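Local coordinates for protein ricin B lectin (Clostridium thermocellum, PDB 3VSF) that is an exo-beta-1,3-galactanase that probably trims beta-1,3-galactan from chain ends, joining a family 43 glycosidase domain to a galactose-binding ricin-type lectin module, at residues 81-89 with 99-107; 41-49 with 319-327. All blocks are in the same frame, centred on the assembly; numbering follows the deposited sequence.

Contact 1: residues 81-89 with 99-107; sequences NLFLGVSCY and YRGEVLSRN
Y89 keeps CG beside its backbone N (chi1 -63°), whereas Y99 swings its ring away from N to lie beside the carbonyl carbon (chi1 -166°). Facing each other as a non-hydrogen-bonded pair, both start on one face of the hairpin, and these torsions leave the rings near parallel at 23° but slid so far apart that they barely overlap, with centroids 5.4 Å apart. The Y99 hydroxyl then reaches on to E102, its OH giving a 2.6 Å hydrogen bond to the syn lone pair of E102 OE1, while Y76 binds the other carboxylate oxygen.

On the other face V86 and L104 lie side by side, CB to CB 3.8 Å, and V103 CG1 rests 3.6 Å from C88 CB. V86 N gives L104 O a nearly straight bond of 2.7 Å, but V86 O receives only a weak one from V103 N. Between S87 and Y89 the register slips by one residue, a beta bulge, and there the bonds from C88 N to G101 O and from R100 N to C88 O are weak.

Strand 98-105 is the outer edge of a four-stranded antiparallel sheet; strand 69-77 flanks 83-91 on its other side, and the V86 and L104 face packs on strands 116-124 and 131-138 of the next sheet.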
loop_
_atom_site.group_PDB
_atom_site.type_symbol
_atom_site.label_atom_id
_atom_site.label_comp_id
_atom_site.label_asym_id
_atom_site.label_seq_id
_atom_site.Cartn_x
_atom_site.Cartn_y
_atom_site.Cartn_z
ATOM N N ASN A 81 -13.608 8.504 22.419
ATOM C CA ASN A 81 -13.193 8.646 21.026
ATOM C C ASN A 81 -12.457 9.962 20.783
ATOM O O ASN A 81 -12.594 10.577 19.726
ATOM C CB ASN A 81 -14.399 8.527 20.090
ATOM C CG ASN A 81 -13.996 8.314 18.641
ATOM O OD1 ASN A 81 -12.965 7.709 18.353
ATOM N ND2 ASN A 81 -14.815 8.811 17.721
ATOM N N LEU A 82 -11.675 10.386 21.771
ATOM C CA LEU A 82 -10.907 11.622 21.663
ATOM C C LEU A 82 -9.409 11.341 21.677
ATOM O O LEU A 82 -8.974 10.251 22.051
ATOM C CB LEU A 82 -11.263 12.577 22.803
ATOM C CG LEU A 82 -12.722 13.026 22.881
ATOM C CD1 LEU A 82 -12.945 13.887 24.114
ATOM C CD2 LEU A 82 -13.123 13.773 21.619
ATOM N N PHE A 83 -8.625 12.334 21.270
ATOM C CA PHE A 83 -7.173 12.208 21.250
ATOM C C PHE A 83 -6.630 11.817 22.620
ATOM O O PHE A 83 -6.760 12.569 23.586
ATOM C CB PHE A 83 -6.532 13.519 20.797
ATOM C CG PHE A 83 -5.032 13.502 20.830
ATOM C CD1 PHE A 83 -4.336 12.310 20.723
ATOM C CD2 PHE A 83 -4.317 14.676 20.976
ATOM C CE1 PHE A 83 -2.959 12.292 20.757
ATOM C CE2 PHE A 83 -2.935 14.663 21.011
ATOM C CZ PHE A 83 -2.256 13.469 20.902
ATOM N N LEU A 84 -6.018 10.640 22.698
ATOM C CA LEU A 84 -5.420 10.168 23.942
ATOM C C LEU A 84 -3.908 10.372 23.919
ATOM O O LEU A 84 -3.344 10.998 24.816
ATOM C CB LEU A 84 -5.756 8.692 24.173
ATOM C CG LEU A 84 -5.565 8.109 25.578
ATOM C CD1 LEU A 84 -6.158 6.711 25.655
ATOM C CD2 LEU A 84 -4.101 8.093 25.997
ATOM N N GLY A 85 -3.253 9.840 22.892
ATOM C CA GLY A 85 -1.812 9.957 22.770
ATOM C C GLY A 85 -1.289 9.582 21.396
ATOM O O GLY A 85 -1.949 8.870 20.640
ATOM N N VAL A 86 -0.099 10.075 21.070
ATOM C CA VAL A 86 0.560 9.726 19.819
ATOM C C VAL A 86 1.694 8.748 20.095
ATOM O O VAL A 86 2.805 9.148 20.441
ATOM C CB VAL A 86 1.114 10.970 19.100
ATOM C CG1 VAL A 86 1.876 10.566 17.847
ATOM C CG2 VAL A 86 -0.014 11.927 18.755
ATOM N N SER A 87 1.400 7.459 19.945
ATOM C CA SER A 87 2.349 6.407 20.282
ATOM C C SER A 87 3.568 6.400 19.365
ATOM O O SER A 87 3.548 6.974 18.278
ATOM C CB SER A 87 1.660 5.042 20.246
ATOM O OG SER A 87 0.508 5.034 21.070
ATOM N N CYS A 88 4.629 5.743 19.822
ATOM C CA CYS A 88 5.854 5.622 19.045
ATOM C C CYS A 88 6.478 4.245 19.230
ATOM O O CYS A 88 6.789 3.839 20.350
ATOM C CB CYS A 88 6.856 6.705 19.444
ATOM S SG CYS A 88 8.478 6.531 18.667
ATOM N N TYR A 89 6.657 3.528 18.126
ATOM C CA TYR A 89 7.256 2.201 18.166
ATOM C C TYR A 89 8.574 2.174 17.399
ATOM O O TYR A 89 8.708 2.809 16.354
ATOM C CB TYR A 89 6.285 1.159 17.610
ATOM C CG TYR A 89 5.010 1.028 18.414
ATOM C CD1 TYR A 89 3.941 1.887 18.201
ATOM C CD2 TYR A 89 4.877 0.044 19.384
ATOM C CE1 TYR A 89 2.774 1.771 18.934
ATOM C CE2 TYR A 89 3.714 -0.082 20.120
ATOM C CZ TYR A 89 2.666 0.784 19.891
ATOM O OH TYR A 89 1.507 0.664 20.622
ATOM N N TYR A 99 7.609 -0.853 22.175
ATOM C CA TYR A 99 6.883 0.298 22.695
ATOM C C TYR A 99 7.861 1.322 23.264
ATOM O O TYR A 99 8.807 0.964 23.964
ATOM C CB TYR A 99 5.903 -0.151 23.779
ATOM C CG TYR A 99 4.874 0.888 24.160
ATOM C CD1 TYR A 99 4.653 2.004 23.364
ATOM C CD2 TYR A 99 4.124 0.754 25.321
ATOM C CE1 TYR A 99 3.713 2.954 23.712
ATOM C CE2 TYR A 99 3.184 1.699 25.677
ATOM C CZ TYR A 99 2.983 2.796 24.870
ATOM O OH TYR A 99 2.045 3.738 25.225
ATOM N N ARG A 100 7.633 2.597 22.960
ATOM C CA ARG A 100 8.513 3.663 23.434
ATOM C C ARG A 100 7.736 4.783 24.121
ATOM O O ARG A 100 8.300 5.824 24.458
ATOM C CB ARG A 100 9.348 4.226 22.280
ATOM C CG ARG A 100 10.241 3.197 21.602
ATOM C CD ARG A 100 11.358 2.728 22.524
ATOM N NE ARG A 100 12.582 3.508 22.352
ATOM C CZ ARG A 100 13.701 3.303 23.040
ATOM N NH1 ARG A 100 13.752 2.343 23.954
ATOM N NH2 ARG A 100 14.768 4.056 22.818
ATOM N N GLY A 101 6.441 4.564 24.326
ATOM C CA GLY A 101 5.603 5.528 25.015
ATOM C C GLY A 101 4.961 6.542 24.090
ATOM O O GLY A 101 5.073 6.443 22.869
ATOM N N GLU A 102 4.284 7.524 24.679
ATOM C CA GLU A 102 3.620 8.569 23.910
ATOM C C GLU A 102 4.499 9.804 23.764
ATOM O O GLU A 102 4.653 10.581 24.707
ATOM C CB GLU A 102 2.287 8.952 24.557
ATOM C CG GLU A 102 1.088 8.166 24.044
ATOM C CD GLU A 102 1.163 6.688 24.372
ATOM O OE1 GLU A 102 1.971 6.310 25.246
ATOM O OE2 GLU A 102 0.413 5.904 23.754
ATOM N N VAL A 103 5.073 9.981 22.579
ATOM C CA VAL A 103 5.880 11.160 22.292
ATOM C C VAL A 103 5.028 12.419 22.410
ATOM O O VAL A 103 5.546 13.515 22.616
ATOM C CB VAL A 103 6.501 11.092 20.885
ATOM C CG1 VAL A 103 7.479 9.931 20.793
ATOM C CG2 VAL A 103 5.416 10.970 19.827
ATOM N N LEU A 104 3.717 12.248 22.279
ATOM C CA LEU A 104 2.777 13.348 22.442
ATOM C C LEU A 104 1.540 12.847 23.176
ATOM O O LEU A 104 1.008 11.784 22.859
ATOM C CB LEU A 104 2.386 13.930 21.083
ATOM C CG LEU A 104 1.720 15.306 21.097
ATOM C CD1 LEU A 104 2.708 16.367 21.557
ATOM C CD2 LEU A 104 1.166 15.653 19.725
ATOM N N SER A 105 1.089 13.611 24.165
ATOM C CA SER A 105 -0.064 13.216 24.967
ATOM C C SER A 105 -1.118 14.314 25.003
ATOM O O SER A 105 -0.861 15.448 24.598
ATOM C CB SER A 105 0.374 12.867 26.391
ATOM O OG SER A 105 -0.738 12.525 27.199
ATOM N N ARG A 106 -2.306 13.968 25.488
ATOM C CA ARG A 106 -3.368 14.948 25.672
ATOM C C ARG A 106 -3.001 15.888 26.814
ATOM O O ARG A 106 -3.690 16.875 27.070
ATOM C CB ARG A 106 -4.698 14.250 25.964
ATOM C CG ARG A 106 -4.699 13.429 27.243
ATOM C CD ARG A 106 -6.019 12.698 27.433
ATOM N NE ARG A 106 -7.163 13.607 27.379
ATOM C CZ ARG A 106 -7.627 14.289 28.421
ATOM N NH1 ARG A 106 -7.042 14.172 29.606
ATOM N NH2 ARG A 106 -8.674 15.090 28.280
ATOM N N ASN A 107 -1.904 15.568 27.495
ATOM C CA ASN A 107 -1.401 16.389 28.590
ATOM C C ASN A 107 -0.318 17.355 28.121
ATOM O O ASN A 107 0.038 18.296 28.830
ATOM C CB ASN A 107 -0.852 15.504 29.711
ATOM C CG ASN A 107 -1.885 14.530 30.246
ATOM O OD1 ASN A 107 -3.078 14.832 30.285
ATOM N ND2 ASN A 107 -1.428 13.354 30.663
#

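Contact 2: residues 41-49 with 319-327; sequences VIVNGTQFK and NDSQYVWLP
Just past the short strand 41-43, the N-terminal chain runs as a loop across strand 322-330, the third strand of the last four-stranded sheet in the catalytic domain. N44 grips W325 by both backbone polar atoms: W325 N donates to N44 OD1 (2.9 Å), and N44 ND2 donates to W325 O (3.0 Å). In both bonds the donor stands above the carbonyl plane, 53° out of it at OD1. Two residues back along the strand, backbone takes over, G45 N reaching Y323 O at 3.2 Å and Y323 N giving a straighter bond to T46 O at 2.9 Å.

Q47, extended beyond CG, carries its amide alongside the strand's approach, where NE2 donates to S321 O (2.8 Å) and weakly to N319 O. F48 works between two aromatic residues. Its CE2 edge is directed at the face of W325 in a T-shaped (edge-to-face) pair, its plane 86° from that of the five-membered ring, while Y323 CB sits over one face of F48, 4.1 Å from the ring centroid, as a CH-pi contact. I42 CD1 also touches the indole, 3.6 Å from W325 CE3.

W72, on strand 69-77 of the first blade, meets both Y323 and W325, so the aromatic cluster of F48, Y323 and W325 lies where the first and last blades come together, in the five-bladed beta-propeller characteristic of family 43 glycoside hydrolases.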
loop_
_atom_site.group_PDB
_atom_site.type_symbol
_atom_site.label_atom_id
_atom_site.label_comp_id
_atom_site.label_asym_id
_atom_site.label_seq_id
_atom_site.Cartn_x
_atom_site.Cartn_y
_atom_site.Cartn_z
ATOM N N VAL A 41 7.836 -12.119 8.848
ATOM C CA VAL A 41 6.613 -12.160 8.056
ATOM C C VAL A 41 5.461 -11.433 8.746
ATOM O O VAL A 41 5.232 -11.603 9.943
ATOM C CB VAL A 41 6.192 -13.612 7.754
ATOM C CG1 VAL A 41 4.862 -13.640 7.018
ATOM C CG2 VAL A 41 7.273 -14.315 6.945
ATOM N N ILE A 42 4.740 -10.624 7.974
ATOM C CA ILE A 42 3.617 -9.853 8.492
ATOM C C ILE A 42 2.297 -10.366 7.925
ATOM O O ILE A 42 2.218 -10.735 6.755
ATOM C CB ILE A 42 3.753 -8.363 8.135
ATOM C CG1 ILE A 42 5.129 -7.836 8.547
ATOM C CG2 ILE A 42 2.649 -7.557 8.792
ATOM C CD1 ILE A 42 5.352 -6.385 8.190
ATOM N N VAL A 43 1.263 -10.382 8.759
ATOM C CA VAL A 43 -0.060 -10.814 8.327
ATOM C C VAL A 43 -1.015 -9.628 8.236
ATOM O O VAL A 43 -1.421 -9.071 9.252
ATOM C CB VAL A 43 -0.653 -11.860 9.288
ATOM C CG1 VAL A 43 -1.995 -12.355 8.770
ATOM C CG2 VAL A 43 0.314 -13.019 9.468
ATOM N N ASN A 44 -1.367 -9.245 7.013
ATOM C CA ASN A 44 -2.262 -8.114 6.794
ATOM C C ASN A 44 -3.684 -8.389 7.269
ATOM O O ASN A 44 -4.071 -9.541 7.472
ATOM C CB ASN A 44 -2.269 -7.707 5.320
ATOM C CG ASN A 44 -0.941 -7.130 4.870
ATOM O OD1 ASN A 44 -0.254 -6.456 5.637
ATOM N ND2 ASN A 44 -0.575 -7.392 3.622
ATOM N N GLY A 45 -4.458 -7.323 7.448
ATOM C CA GLY A 45 -5.824 -7.442 7.924
ATOM C C GLY A 45 -5.883 -7.799 9.396
ATOM O O GLY A 45 -6.897 -8.301 9.883
ATOM N N THR A 46 -4.788 -7.540 10.106
ATOM C CA THR A 46 -4.710 -7.836 11.532
ATOM C C THR A 46 -4.104 -6.666 12.301
ATOM O O THR A 46 -3.687 -5.670 11.711
ATOM C CB THR A 46 -3.856 -9.090 11.807
ATOM O OG1 THR A 46 -2.468 -8.779 11.625
ATOM C CG2 THR A 46 -4.250 -10.225 10.873
ATOM N N GLN A 47 -4.062 -6.797 13.623
ATOM C CA GLN A 47 -3.417 -5.803 14.468
ATOM C C GLN A 47 -2.079 -6.330 14.969
ATOM O O GLN A 47 -2.031 -7.214 15.826
ATOM C CB GLN A 47 -4.313 -5.429 15.649
ATOM C CG GLN A 47 -5.561 -4.656 15.260
ATOM C CD GLN A 47 -6.349 -4.173 16.462
ATOM O OE1 GLN A 47 -6.276 -4.758 17.543
ATOM N NE2 GLN A 47 -7.103 -3.096 16.281
ATOM N N PHE A 48 -0.993 -5.789 14.424
ATOM C CA PHE A 48 0.347 -6.229 14.790
ATOM C C PHE A 48 0.562 -6.069 16.290
ATOM O O PHE A 48 0.044 -5.135 16.903
ATOM C CB PHE A 48 1.406 -5.430 14.028
ATOM C CG PHE A 48 1.146 -5.322 12.552
ATOM C CD1 PHE A 48 0.317 -6.227 11.910
ATOM C CD2 PHE A 48 1.731 -4.311 11.807
ATOM C CE1 PHE A 48 0.076 -6.125 10.552
ATOM C CE2 PHE A 48 1.496 -4.204 10.450
ATOM C CZ PHE A 48 0.666 -5.110 9.822
ATOM N N LYS A 49 1.325 -6.983 16.879
ATOM C CA LYS A 49 1.625 -6.914 18.303
ATOM C C LYS A 49 3.087 -6.565 18.549
ATOM O O LYS A 49 3.981 -7.098 17.890
ATOM C CB LYS A 49 1.272 -8.231 18.997
ATOM C CG LYS A 49 -0.220 -8.498 19.106
ATOM C CD LYS A 49 -0.494 -9.700 19.993
ATOM C CE LYS A 49 -1.983 -9.891 20.224
ATOM N NZ LYS A 49 -2.257 -11.024 21.152
ATOM N N ASN A 319 -9.837 2.273 17.769
ATOM C CA ASN A 319 -8.755 1.477 18.342
ATOM C C ASN A 319 -8.756 0.023 17.876
ATOM O O ASN A 319 -7.772 -0.695 18.057
ATOM C CB ASN A 319 -8.793 1.540 19.871
ATOM C CG ASN A 319 -8.617 2.950 20.400
ATOM O OD1 ASN A 319 -7.494 3.404 20.626
ATOM N ND2 ASN A 319 -9.727 3.650 20.598
ATOM N N ASP A 320 -9.863 -0.408 17.279
ATOM C CA ASP A 320 -9.977 -1.771 16.770
ATOM C C ASP A 320 -9.593 -1.852 15.295
ATOM O O ASP A 320 -9.850 -2.858 14.634
ATOM C CB ASP A 320 -11.394 -2.310 16.974
ATOM C CG ASP A 320 -11.734 -2.522 18.436
ATOM O OD1 ASP A 320 -10.806 -2.763 19.237
ATOM O OD2 ASP A 320 -12.934 -2.455 18.783
ATOM N N SER A 321 -8.975 -0.791 14.787
ATOM C CA SER A 321 -8.551 -0.748 13.392
ATOM C C SER A 321 -7.303 -1.594 13.162
ATOM O O SER A 321 -6.386 -1.599 13.982
ATOM C CB SER A 321 -8.294 0.694 12.952
ATOM O OG SER A 321 -9.486 1.457 12.989
ATOM N N GLN A 322 -7.278 -2.305 12.039
ATOM C CA GLN A 322 -6.148 -3.160 11.692
ATOM C C GLN A 322 -5.245 -2.479 10.667
ATOM O O GLN A 322 -5.603 -1.442 10.108
ATOM C CB GLN A 322 -6.647 -4.506 11.168
ATOM C CG GLN A 322 -7.395 -5.325 12.211
ATOM C CD GLN A 322 -8.445 -6.237 11.607
ATOM O OE1 GLN A 322 -8.906 -6.017 10.487
ATOM N NE2 GLN A 322 -8.833 -7.267 12.350
ATOM N N TYR A 323 -4.074 -3.060 10.425
ATOM C CA TYR A 323 -3.106 -2.461 9.511
ATOM C C TYR A 323 -2.883 -3.316 8.268
ATOM O O TYR A 323 -3.031 -4.538 8.304
ATOM C CB TYR A 323 -1.775 -2.216 10.225
ATOM C CG TYR A 323 -1.920 -1.516 11.555
ATOM C CD1 TYR A 323 -2.149 -0.148 11.621
ATOM C CD2 TYR A 323 -1.829 -2.223 12.747
ATOM C CE1 TYR A 323 -2.284 0.496 12.837
ATOM C CE2 TYR A 323 -1.963 -1.589 13.966
ATOM C CZ TYR A 323 -2.190 -0.230 14.005
ATOM O OH TYR A 323 -2.324 0.405 15.218
ATOM N N VAL A 324 -2.525 -2.659 7.169
ATOM C CA VAL A 324 -2.244 -3.345 5.916
ATOM C C VAL A 324 -0.954 -2.819 5.298
ATOM O O VAL A 324 -0.906 -1.691 4.807
ATOM C CB VAL A 324 -3.395 -3.170 4.906
ATOM C CG1 VAL A 324 -2.986 -3.689 3.536
ATOM C CG2 VAL A 324 -4.649 -3.874 5.400
ATOM N N TRP A 325 0.093 -3.636 5.332
ATOM C CA TRP A 325 1.373 -3.255 4.744
ATOM C C TRP A 325 1.657 -4.045 3.472
ATOM O O TRP A 325 1.545 -5.271 3.449
ATOM C CB TRP A 325 2.512 -3.447 5.750
ATOM C CG TRP A 325 2.490 -2.460 6.876
ATOM C CD1 TRP A 325 1.507 -1.554 7.154
ATOM C CD2 TRP A 325 3.501 -2.273 7.873
ATOM N NE1 TRP A 325 1.842 -0.819 8.265
ATOM C CE2 TRP A 325 3.061 -1.240 8.725
ATOM C CE3 TRP A 325 4.735 -2.880 8.129
ATOM C CZ2 TRP A 325 3.811 -0.800 9.814
ATOM C CZ3 TRP A 325 5.477 -2.443 9.211
ATOM C CH2 TRP A 325 5.013 -1.413 10.040
ATOM N N LEU A 326 2.022 -3.329 2.414
ATOM C CA LEU A 326 2.304 -3.945 1.127
ATOM C C LEU A 326 3.492 -3.257 0.472
ATOM O O LEU A 326 3.785 -2.100 0.771
ATOM C CB LEU A 326 1.083 -3.845 0.212
ATOM C CG LEU A 326 -0.229 -4.424 0.743
ATOM C CD1 LEU A 326 -1.387 -4.016 -0.146
ATOM C CD2 LEU A 326 -0.146 -5.937 0.860
ATOM N N PRO A 327 4.192 -3.969 -0.421
ATOM C CA PRO A 327 5.302 -3.363 -1.159
ATOM C C PRO A 327 4.795 -2.516 -2.322
ATOM O O PRO A 327 3.883 -2.933 -3.033
ATOM C CB PRO A 327 6.063 -4.578 -1.690
ATOM C CG PRO A 327 5.015 -5.623 -1.848
ATOM C CD PRO A 327 4.044 -5.405 -0.721
#

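From the N terminus, the chain first lays down 41-49, then enters the first blade of the propeller. Contact 1 closes early there: 81-89 and 99-107 form a hairpin with nine residues between them. Contact 2 is closed far later, when 319-327 returns to the start of the chain after 269 intervening residues, so the hairpin lies wholly within that long loop and the two do not cross. Contact 1 completes one blade; contact 2 fastens the N-terminal segment to the last blade. Their centres are about 19 Å apart and their nearest atoms about 6 Å. W72 bridges the two, its backbone hydrogen-bonded to Y89 while its side chain lies against contact 2.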